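Glyoxylate-induced Protein (Pseudomonas aeruginosa, PDB 1SQ4) is a two-domain cupin of uncertain function, possibly a ureidoglycine aminohydrolase. Local coordinates at residues P205-Y217 against R259-R271. Numbering follows the deposited sequence.
Sequences PFAETHVMEHGLY and RYLLYKDVNRHMR
Y217 and L261 pair across two antiparallel neighbouring strands of the C-terminal cupin barrel. Y217 N gives a hydrogen bond of 2.8 Å to L261 O. L261 N returns one of 2.7 Å to Y217 O. The ladder slackens at G215 and Y263, whose two mutual backbone hydrogen bonds are weak. Here G215 CA makes a CH-pi contact over the Y263 ring, 4.2 Å from its centroid. A chi1 of 50° places Y263 CG between the backbone N and carbonyl carbon and swings the ring over the glycine.

The face carrying L216, L262 and Y260 is the tightly packed part, and these residues are buried, as is H214. L216 CG meets the Y260 ring at CE2, and L216 CD1 lies beside L262 CD1. H214 CD2 rests against L262 CD1, and H214 ND1 hydrogen-bonds in the ring plane to M212 O at 2.8 Å.

Toward K264 the same face becomes looser and partly exposed, with T209 and V266 nearby. The extended K264 chain lays CD over one face of the buried H210 ring, a CH-pi contact 3.6 Å from its centroid. V266 CG1 comes obliquely to H210 CE1. No salt bridge joins the segments, and the Y260 and Y263 hydroxyls bond outside them, to Y225 and Q70. Pairing therefore rests on backbone hydrogen bonds, apolar packing and CH-pi contacts.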
loop_
_atom_site.group_PDB
_atom_site.type_symbol
_atom_site.label_atom_id
_atom_site.label_comp_id
_atom_site.label_asym_id
_atom_site.label_seq_id
_atom_site.Cartn_x
_atom_site.Cartn_y
_atom_site.Cartn_z
ATOM N N PRO A 205 3.678 14.450 23.228
ATOM C CA PRO A 205 3.397 14.755 21.827
ATOM C C PRO A 205 4.603 15.154 20.997
ATOM O O PRO A 205 4.622 14.931 19.793
ATOM C CB PRO A 205 2.353 15.860 21.924
ATOM C CG PRO A 205 2.684 16.519 23.221
ATOM C CD PRO A 205 2.923 15.352 24.114
ATOM N N PHE A 206 5.604 15.755 21.624
ATOM C CA PHE A 206 6.803 16.144 20.888
ATOM C C PHE A 206 8.036 15.678 21.653
ATOM O O PHE A 206 8.525 16.368 22.550
ATOM C CB PHE A 206 6.850 17.660 20.675
ATOM C CG PHE A 206 5.675 18.204 19.902
ATOM C CD1 PHE A 206 4.465 18.470 20.539
ATOM C CD2 PHE A 206 5.775 18.446 18.531
ATOM C CE1 PHE A 206 3.370 18.967 19.823
ATOM C CE2 PHE A 206 4.688 18.943 17.805
ATOM C CZ PHE A 206 3.483 19.203 18.454
ATOM N N ALA A 207 8.534 14.499 21.301
ATOM C CA ALA A 207 9.692 13.946 21.986
ATOM C C ALA A 207 10.964 14.045 21.164
ATOM O O ALA A 207 12.011 13.513 21.555
ATOM C CB ALA A 207 9.425 12.497 22.367
ATOM N N GLU A 208 10.872 14.715 20.022
ATOM C CA GLU A 208 12.025 14.881 19.150
ATOM C C GLU A 208 13.030 15.779 19.856
ATOM O O GLU A 208 12.669 16.831 20.372
ATOM C CB GLU A 208 11.587 15.502 17.816
ATOM C CG GLU A 208 12.677 15.562 16.739
ATOM C CD GLU A 208 12.118 15.395 15.315
ATOM O OE1 GLU A 208 11.193 16.156 14.934
ATOM O OE2 GLU A 208 12.607 14.501 14.577
ATOM N N THR A 209 14.286 15.353 19.908
ATOM C CA THR A 209 15.316 16.153 20.557
ATOM C C THR A 209 16.369 16.564 19.554
ATOM O O THR A 209 17.232 17.370 19.862
ATOM C CB THR A 209 16.021 15.391 21.685
ATOM O OG1 THR A 209 16.449 14.113 21.199
ATOM C CG2 THR A 209 15.094 15.210 22.866
ATOM N N HIS A 210 16.302 16.002 18.355
ATOM C CA HIS A 210 17.264 16.328 17.307
ATOM C C HIS A 210 16.492 16.367 16.013
ATOM O O HIS A 210 15.562 15.597 15.838
ATOM C CB HIS A 210 18.353 15.264 17.216
ATOM C CG HIS A 210 19.552 15.698 16.442
ATOM N ND1 HIS A 210 20.185 16.897 16.674
ATOM C CD2 HIS A 210 20.261 15.075 15.472
ATOM C CE1 HIS A 210 21.238 16.994 15.883
ATOM N NE2 HIS A 210 21.305 15.899 15.145
ATOM N N VAL A 211 16.878 17.255 15.107
ATOM C CA VAL A 211 16.163 17.386 13.850
ATOM C C VAL A 211 16.736 16.464 12.778
ATOM O O VAL A 211 16.015 15.971 11.917
ATOM C CB VAL A 211 16.178 18.867 13.375
ATOM C CG1 VAL A 211 17.564 19.242 12.886
ATOM C CG2 VAL A 211 15.162 19.079 12.296
HETATM N N MSE A 212 18.036 16.220 12.842
HETATM C CA MSE A 212 18.683 15.352 11.875
HETATM C C MSE A 212 18.661 13.916 12.371
HETATM O O MSE A 212 18.108 13.633 13.429
HETATM C CB MSE A 212 20.111 15.832 11.629
HETATM C CG MSE A 212 20.169 17.266 11.088
HETATM SE SE MSE A 212 19.411 17.440 9.301
HETATM C CE MSE A 212 17.680 18.164 9.746
ATOM N N GLU A 213 19.251 13.008 11.606
ATOM C CA GLU A 213 19.260 11.603 11.979
ATOM C C GLU A 213 20.035 11.315 13.258
ATOM O O GLU A 213 21.027 11.968 13.564
ATOM C CB GLU A 213 19.829 10.765 10.835
ATOM C CG GLU A 213 21.172 11.253 10.284
ATOM C CD GLU A 213 21.018 12.349 9.231
ATOM O OE1 GLU A 213 20.341 12.109 8.205
ATOM O OE2 GLU A 213 21.572 13.450 9.431
ATOM N N HIS A 214 19.557 10.341 14.015
ATOM C CA HIS A 214 20.212 9.945 15.240
ATOM C C HIS A 214 19.642 8.630 15.731
ATOM O O HIS A 214 18.539 8.237 15.347
ATOM C CB HIS A 214 20.089 11.016 16.320
ATOM C CG HIS A 214 18.684 11.393 16.657
ATOM N ND1 HIS A 214 17.886 12.117 15.801
ATOM C CD2 HIS A 214 17.943 11.172 17.766
ATOM C CE1 HIS A 214 16.712 12.326 16.366
ATOM N NE2 HIS A 214 16.721 11.763 17.560
ATOM N N GLY A 215 20.409 7.941 16.571
ATOM C CA GLY A 215 19.969 6.659 17.073
ATOM C C GLY A 215 19.452 6.717 18.483
ATOM O O GLY A 215 19.801 7.612 19.249
ATOM N N LEU A 216 18.603 5.749 18.810
ATOM C CA LEU A 216 18.000 5.620 20.130
ATOM C C LEU A 216 18.132 4.178 20.557
ATOM O O LEU A 216 17.777 3.288 19.801
ATOM C CB LEU A 216 16.516 5.973 20.068
ATOM C CG LEU A 216 16.121 7.431 20.199
ATOM C CD1 LEU A 216 17.107 8.332 19.494
ATOM C CD2 LEU A 216 14.721 7.607 19.615
ATOM N N TYR A 217 18.641 3.943 21.761
ATOM C CA TYR A 217 18.775 2.577 22.266
ATOM C C TYR A 217 18.102 2.512 23.631
ATOM O O TYR A 217 18.584 3.100 24.594
ATOM C CB TYR A 217 20.250 2.171 22.389
ATOM C CG TYR A 217 20.443 0.748 22.862
ATOM C CD1 TYR A 217 20.250 0.404 24.192
ATOM C CD2 TYR A 217 20.763 -0.269 21.961
ATOM C CE1 TYR A 217 20.363 -0.911 24.619
ATOM C CE2 TYR A 217 20.882 -1.595 22.382
ATOM C CZ TYR A 217 20.678 -1.904 23.718
ATOM O OH TYR A 217 20.805 -3.203 24.154
ATOM N N ARG A 259 13.786 4.754 29.632
ATOM C CA ARG A 259 14.846 5.631 29.168
ATOM C C ARG A 259 15.742 5.033 28.100
ATOM O O ARG A 259 15.899 3.821 28.016
ATOM C CB ARG A 259 15.667 6.123 30.376
ATOM C CG ARG A 259 16.125 5.040 31.363
ATOM C CD ARG A 259 16.459 5.603 32.760
ATOM N NE ARG A 259 17.436 6.693 32.737
ATOM C CZ ARG A 259 18.646 6.633 33.285
ATOM N NH1 ARG A 259 19.042 5.533 33.905
ATOM N NH2 ARG A 259 19.467 7.671 33.207
ATOM N N TYR A 260 16.312 5.881 27.254
ATOM C CA TYR A 260 17.166 5.363 26.219
ATOM C C TYR A 260 18.379 6.191 25.941
ATOM O O TYR A 260 18.376 7.407 26.099
ATOM C CB TYR A 260 16.387 5.167 24.926
ATOM C CG TYR A 260 15.618 6.376 24.458
ATOM C CD1 TYR A 260 14.221 6.401 24.527
ATOM C CD2 TYR A 260 16.270 7.476 23.888
ATOM C CE1 TYR A 260 13.494 7.480 24.040
ATOM C CE2 TYR A 260 15.544 8.564 23.394
ATOM C CZ TYR A 260 14.160 8.553 23.473
ATOM O OH TYR A 260 13.423 9.598 22.967
ATOM N N LEU A 261 19.430 5.501 25.531
ATOM C CA LEU A 261 20.689 6.128 25.187
ATOM C C LEU A 261 20.496 6.750 23.808
ATOM O O LEU A 261 19.924 6.128 22.916
ATOM C CB LEU A 261 21.771 5.056 25.142
ATOM C CG LEU A 261 23.153 5.461 24.665
ATOM C CD1 LEU A 261 23.860 6.266 25.742
ATOM C CD2 LEU A 261 23.939 4.207 24.333
ATOM N N LEU A 262 20.971 7.975 23.634
ATOM C CA LEU A 262 20.832 8.677 22.363
ATOM C C LEU A 262 22.132 9.334 21.935
ATOM O O LEU A 262 22.832 9.945 22.747
ATOM C CB LEU A 262 19.741 9.746 22.491
ATOM C CG LEU A 262 19.472 10.696 21.313
ATOM C CD1 LEU A 262 18.124 11.354 21.520
ATOM C CD2 LEU A 262 20.563 11.747 21.187
ATOM N N TYR A 263 22.447 9.217 20.652
ATOM C CA TYR A 263 23.654 9.828 20.105
ATOM C C TYR A 263 23.336 10.587 18.829
ATOM O O TYR A 263 22.560 10.116 18.001
ATOM C CB TYR A 263 24.740 8.769 19.852
ATOM C CG TYR A 263 24.313 7.541 19.070
ATOM C CD1 TYR A 263 24.431 7.488 17.683
ATOM C CD2 TYR A 263 23.840 6.408 19.728
ATOM C CE1 TYR A 263 24.096 6.326 16.972
ATOM C CE2 TYR A 263 23.500 5.244 19.034
ATOM C CZ TYR A 263 23.632 5.205 17.660
ATOM O OH TYR A 263 23.309 4.039 16.987
ATOM N N LYS A 264 23.932 11.771 18.697
ATOM C CA LYS A 264 23.745 12.651 17.539
ATOM C C LYS A 264 24.972 13.539 17.334
ATOM O O LYS A 264 25.755 13.754 18.261
ATOM C CB LYS A 264 22.524 13.549 17.749
ATOM C CG LYS A 264 22.493 14.159 19.145
ATOM C CD LYS A 264 21.426 15.212 19.318
ATOM C CE LYS A 264 21.482 15.750 20.732
ATOM N NZ LYS A 264 20.618 16.945 20.904
ATOM N N ASP A 265 25.117 14.052 16.115
ATOM C CA ASP A 265 26.225 14.932 15.758
ATOM C C ASP A 265 25.703 16.366 15.771
ATOM O O ASP A 265 24.609 16.635 15.274
ATOM C CB ASP A 265 26.781 14.569 14.377
ATOM C CG ASP A 265 25.716 14.544 13.297
ATOM O OD1 ASP A 265 24.801 13.689 13.368
ATOM O OD2 ASP A 265 25.790 15.381 12.366
ATOM N N VAL A 266 26.495 17.278 16.339
ATOM C CA VAL A 266 26.098 18.673 16.474
ATOM C C VAL A 266 27.239 19.687 16.442
ATOM O O VAL A 266 28.401 19.337 16.266
ATOM C CB VAL A 266 25.361 18.873 17.801
ATOM C CG1 VAL A 266 24.028 18.129 17.786
ATOM C CG2 VAL A 266 26.232 18.364 18.940
ATOM N N ASN A 267 26.878 20.953 16.627
ATOM C CA ASN A 267 27.820 22.067 16.653
ATOM C C ASN A 267 28.739 22.151 15.457
ATOM O O ASN A 267 29.874 22.609 15.572
ATOM C CB ASN A 267 28.658 22.018 17.923
ATOM C CG ASN A 267 27.817 21.944 19.157
ATOM O OD1 ASN A 267 26.673 22.370 19.158
ATOM N ND2 ASN A 267 28.377 21.402 20.222
ATOM N N ARG A 268 28.260 21.715 14.299
ATOM C CA ARG A 268 29.091 21.778 13.106
ATOM C C ARG A 268 28.251 22.109 11.873
ATOM O O ARG A 268 27.030 22.019 11.916
ATOM C CB ARG A 268 29.814 20.449 12.935
ATOM C CG ARG A 268 31.242 20.604 12.483
ATOM C CD ARG A 268 32.281 20.349 13.602
ATOM N NE ARG A 268 32.033 21.112 14.815
ATOM C CZ ARG A 268 32.811 21.094 15.895
ATOM N NH1 ARG A 268 32.478 21.822 16.953
ATOM N NH2 ARG A 268 33.919 20.366 15.928
ATOM N N HIS A 269 28.897 22.523 10.790
ATOM C CA HIS A 269 28.175 22.849 9.562
ATOM C C HIS A 269 27.674 21.556 8.946
ATOM O O HIS A 269 28.202 20.487 9.242
ATOM C CB HIS A 269 29.084 23.532 8.531
ATOM C CG HIS A 269 29.071 25.026 8.588
ATOM N ND1 HIS A 269 27.926 25.774 8.434
ATOM C CD2 HIS A 269 30.078 25.916 8.770
ATOM C CE1 HIS A 269 28.222 27.060 8.519
ATOM N NE2 HIS A 269 29.523 27.170 8.724
HETATM N N MSE A 270 26.673 21.658 8.076
HETATM C CA MSE A 270 26.120 20.488 7.394
HETATM C C MSE A 270 27.029 20.094 6.228
HETATM O O MSE A 270 27.432 20.944 5.441
HETATM C CB MSE A 270 24.717 20.798 6.874
HETATM C CG MSE A 270 23.679 21.009 7.958
HETATM SE SE MSE A 270 23.376 19.429 9.053
HETATM C CE MSE A 270 24.508 19.895 10.544
ATOM N N ARG A 271 27.353 18.807 6.118
ATOM C CA ARG A 271 28.227 18.341 5.043
ATOM C C ARG A 271 27.632 18.560 3.657
ATOM O O ARG A 271 26.537 18.096 3.367
ATOM C CB ARG A 271 28.584 16.855 5.228
ATOM C CG ARG A 271 27.446 15.959 5.721
ATOM C CD ARG A 271 27.339 15.890 7.267
ATOM N NE ARG A 271 28.229 14.882 7.854
ATOM C CZ ARG A 271 28.156 14.433 9.109
ATOM N NH1 ARG A 271 29.013 13.511 9.539
ATOM N NH2 ARG A 271 27.230 14.894 9.940
#